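Local coordinates for oxidoreductase (Methanosarcina mazei, PDB 3KA7), which binds FAD and is probably an oxidoreductase of the flavin-containing amine oxidase family, at residues 288-300 / 307-319. Numbering follows the deposited sequence.
Sequences ADEPLVGHTGVLL and INGVNEVTQADPE
With CG anti to the backbone N (chi1 -162°) and the chain extended beyond it, E312 carries its carboxylate into the turn at 292-294, where successive backbone amides converge on it. E312 OE2 takes L292 N on its syn lone pair at 2.8 Å and V293 N from above the carboxylate plane at 3.0 Å; T328 OG1 on the adjoining strand 326-334 also bonds it. E312 OE1 is gripped from opposite faces of that plane by G294 N at 3.0 Å and by Q315 NE2, whose chain bends at chi2 (-74°) to reach the anti side. Replacing E312 by an alanine removes the carboxylate, which would probably leave the amides of L292, V293 and G294 and the hydroxyl of T328 without their shared partner and the Q315 amide free to turn. Strands 298-300 and 307-311 form an antiparallel beta hairpin within a mixed sheet, the loop before the first folding over E312 after the second; L299 N to V310 O (2.8 Å) and V310 N to L299 O (2.9 Å) pair them. Beyond the paired strands, one water bridges E312 N to the carbonyls of H295 and G297. V293 CG2 presses tightly on V310 CG2 at 3.5 Å, while T296 CG2 lies 3.5 Å from Q315 CB. The side chains of N311 and V298 lie near those of F54 and M56, respectively, two residues that bind FAD.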
# COMPACT_ATOMS: atom_id res chain seq x y z
N ALA A 288 -6.03 22.39 -3.51
CA ALA A 288 -5.45 23.49 -2.75
C ALA A 288 -5.05 24.65 -3.66
O ALA A 288 -4.54 24.43 -4.74
CB ALA A 288 -4.24 23.00 -1.94
N ASP A 289 -5.29 25.88 -3.20
CA ASP A 289 -4.93 27.08 -3.97
C ASP A 289 -3.55 27.60 -3.55
O ASP A 289 -3.09 28.65 -4.04
CB ASP A 289 -5.96 28.18 -3.74
CG ASP A 289 -7.35 27.74 -4.08
OD1 ASP A 289 -7.66 27.70 -5.29
OD2 ASP A 289 -8.13 27.41 -3.16
N GLU A 290 -2.90 26.86 -2.65
CA GLU A 290 -1.57 27.18 -2.17
C GLU A 290 -0.98 25.89 -1.62
O GLU A 290 -1.73 24.97 -1.29
CB GLU A 290 -1.64 28.23 -1.07
CG GLU A 290 -2.40 27.76 0.18
CD GLU A 290 -2.46 28.82 1.26
OE1 GLU A 290 -1.43 29.49 1.49
OE2 GLU A 290 -3.53 28.99 1.88
N PRO A 291 0.35 25.79 -1.52
CA PRO A 291 0.94 24.60 -0.91
C PRO A 291 0.46 24.40 0.53
O PRO A 291 0.36 25.36 1.29
CB PRO A 291 2.44 24.88 -0.96
CG PRO A 291 2.62 25.90 -2.01
CD PRO A 291 1.38 26.74 -1.99
N LEU A 292 0.15 23.16 0.90
CA LEU A 292 -0.24 22.86 2.27
C LEU A 292 0.86 22.07 2.97
O LEU A 292 1.12 22.29 4.15
CB LEU A 292 -1.57 22.09 2.31
CG LEU A 292 -2.76 22.81 1.67
CD1 LEU A 292 -3.99 21.89 1.63
CD2 LEU A 292 -3.09 24.11 2.40
N VAL A 293 1.52 21.18 2.23
CA VAL A 293 2.66 20.39 2.74
C VAL A 293 3.98 21.07 2.40
O VAL A 293 4.88 21.16 3.24
CB VAL A 293 2.67 18.97 2.16
CG1 VAL A 293 3.91 18.19 2.62
CG2 VAL A 293 1.41 18.26 2.55
N GLY A 294 4.10 21.51 1.16
CA GLY A 294 5.25 22.32 0.74
C GLY A 294 6.49 21.54 0.36
O GLY A 294 7.55 22.12 0.14
N HIS A 295 6.39 20.21 0.30
CA HIS A 295 7.52 19.39 -0.12
C HIS A 295 7.03 18.07 -0.70
O HIS A 295 5.82 17.78 -0.69
CB HIS A 295 8.52 19.15 1.03
CG HIS A 295 7.97 18.35 2.18
ND1 HIS A 295 7.73 17.00 2.10
CD2 HIS A 295 7.65 18.72 3.45
CE1 HIS A 295 7.26 16.56 3.26
NE2 HIS A 295 7.20 17.59 4.10
N THR A 296 7.96 17.26 -1.19
CA THR A 296 7.60 16.03 -1.92
C THR A 296 7.56 14.76 -1.07
O THR A 296 7.50 13.66 -1.62
CB THR A 296 8.58 15.78 -3.04
OG1 THR A 296 9.90 15.76 -2.48
CG2 THR A 296 8.48 16.88 -4.10
N GLY A 297 7.61 14.91 0.25
CA GLY A 297 7.55 13.77 1.15
C GLY A 297 6.18 13.69 1.82
O GLY A 297 5.18 14.14 1.26
N VAL A 298 6.14 13.10 3.00
CA VAL A 298 4.89 12.99 3.74
C VAL A 298 4.92 13.96 4.92
O VAL A 298 5.99 14.23 5.46
CB VAL A 298 4.69 11.55 4.26
CG1 VAL A 298 3.43 11.44 5.11
CG2 VAL A 298 4.65 10.56 3.07
N LEU A 299 3.76 14.51 5.28
CA LEU A 299 3.59 15.24 6.53
C LEU A 299 2.78 14.35 7.47
O LEU A 299 1.58 14.18 7.29
CB LEU A 299 2.82 16.55 6.30
CG LEU A 299 2.49 17.42 7.52
CD1 LEU A 299 3.79 18.02 8.07
CD2 LEU A 299 1.48 18.52 7.17
N LEU A 300 3.45 13.76 8.46
CA LEU A 300 2.73 12.98 9.46
C LEU A 300 2.06 13.89 10.48
O LEU A 300 2.61 14.92 10.86
CB LEU A 300 3.68 12.01 10.17
CG LEU A 300 4.22 10.89 9.27
CD1 LEU A 300 5.22 10.04 10.06
CD2 LEU A 300 3.07 10.03 8.72
N ILE A 307 -6.88 11.75 11.12
CA ILE A 307 -5.91 11.87 10.02
C ILE A 307 -4.49 11.51 10.47
O ILE A 307 -4.01 12.02 11.48
CB ILE A 307 -5.94 13.28 9.38
CG1 ILE A 307 -7.28 13.46 8.63
CG2 ILE A 307 -4.80 13.45 8.39
CD1 ILE A 307 -7.48 14.84 8.00
N ASN A 308 -3.85 10.59 9.75
CA ASN A 308 -2.50 10.13 10.12
C ASN A 308 -1.39 10.86 9.39
O ASN A 308 -0.26 10.98 9.88
CB ASN A 308 -2.36 8.64 9.84
CG ASN A 308 -3.38 7.82 10.57
OD1 ASN A 308 -4.17 7.13 9.95
ND2 ASN A 308 -3.39 7.91 11.92
N GLY A 309 -1.69 11.32 8.18
CA GLY A 309 -0.70 12.10 7.46
C GLY A 309 -1.24 12.55 6.12
O GLY A 309 -2.36 12.21 5.73
N VAL A 310 -0.43 13.33 5.42
CA VAL A 310 -0.87 13.85 4.15
C VAL A 310 0.32 14.00 3.22
O VAL A 310 1.46 14.11 3.69
CB VAL A 310 -1.68 15.17 4.37
CG1 VAL A 310 -1.68 15.60 5.84
CG2 VAL A 310 -1.31 16.27 3.41
N ASN A 311 0.07 13.94 1.91
CA ASN A 311 1.12 14.26 0.93
C ASN A 311 0.64 15.25 -0.11
O ASN A 311 -0.52 15.66 -0.09
CB ASN A 311 1.78 13.01 0.30
CG ASN A 311 0.90 12.28 -0.72
OD1 ASN A 311 -0.22 12.69 -1.04
ND2 ASN A 311 1.43 11.17 -1.25
N GLU A 312 1.55 15.68 -0.98
CA GLU A 312 1.26 16.73 -1.95
C GLU A 312 2.11 16.44 -3.17
O GLU A 312 3.15 17.06 -3.39
CB GLU A 312 1.67 18.07 -1.35
CG GLU A 312 1.08 19.28 -2.02
CD GLU A 312 1.10 20.49 -1.12
OE1 GLU A 312 2.14 21.19 -1.08
OE2 GLU A 312 0.09 20.71 -0.42
N VAL A 313 1.68 15.48 -3.98
CA VAL A 313 2.55 14.96 -5.02
C VAL A 313 2.76 15.93 -6.17
O VAL A 313 3.65 15.74 -7.02
CB VAL A 313 2.07 13.59 -5.54
CG1 VAL A 313 2.09 12.56 -4.39
CG2 VAL A 313 0.69 13.71 -6.17
N THR A 314 1.94 16.97 -6.22
CA THR A 314 2.11 17.99 -7.25
C THR A 314 3.39 18.80 -6.99
O THR A 314 3.86 19.56 -7.86
CB THR A 314 0.88 18.91 -7.35
OG1 THR A 314 0.41 19.23 -6.03
CG2 THR A 314 -0.23 18.21 -8.11
N GLN A 315 3.96 18.65 -5.80
CA GLN A 315 5.29 19.20 -5.54
C GLN A 315 6.33 18.54 -6.46
O GLN A 315 7.34 19.16 -6.82
CB GLN A 315 5.68 19.02 -4.08
CG GLN A 315 4.82 19.87 -3.14
CD GLN A 315 5.19 21.35 -3.19
OE1 GLN A 315 6.26 21.71 -3.69
NE2 GLN A 315 4.31 22.21 -2.69
N ALA A 316 6.06 17.30 -6.87
CA ALA A 316 6.96 16.55 -7.72
C ALA A 316 6.49 16.56 -9.18
O ALA A 316 7.30 16.69 -10.10
CB ALA A 316 7.09 15.10 -7.20
N ASP A 317 5.18 16.44 -9.39
CA ASP A 317 4.63 16.43 -10.75
C ASP A 317 3.43 17.35 -10.84
O ASP A 317 2.31 16.97 -10.51
CB ASP A 317 4.27 15.02 -11.21
CG ASP A 317 3.86 14.97 -12.67
OD1 ASP A 317 3.78 16.04 -13.32
OD2 ASP A 317 3.63 13.85 -13.19
N PRO A 318 3.68 18.60 -11.26
CA PRO A 318 2.63 19.59 -11.31
C PRO A 318 1.53 19.24 -12.32
O PRO A 318 0.44 19.79 -12.23
CB PRO A 318 3.36 20.88 -11.74
CG PRO A 318 4.81 20.63 -11.45
CD PRO A 318 5.02 19.15 -11.55
N GLU A 319 1.81 18.33 -13.24
CA GLU A 319 0.81 17.98 -14.27
C GLU A 319 -0.38 17.21 -13.69
O GLU A 319 -1.37 16.96 -14.38
CB GLU A 319 1.42 17.17 -15.42
CG GLU A 319 2.64 17.81 -16.10
CD GLU A 319 2.32 19.11 -16.81
OE1 GLU A 319 1.23 19.22 -17.42
OE2 GLU A 319 3.16 20.04 -16.76
O HOH W 1 4.32 15.33 -0.98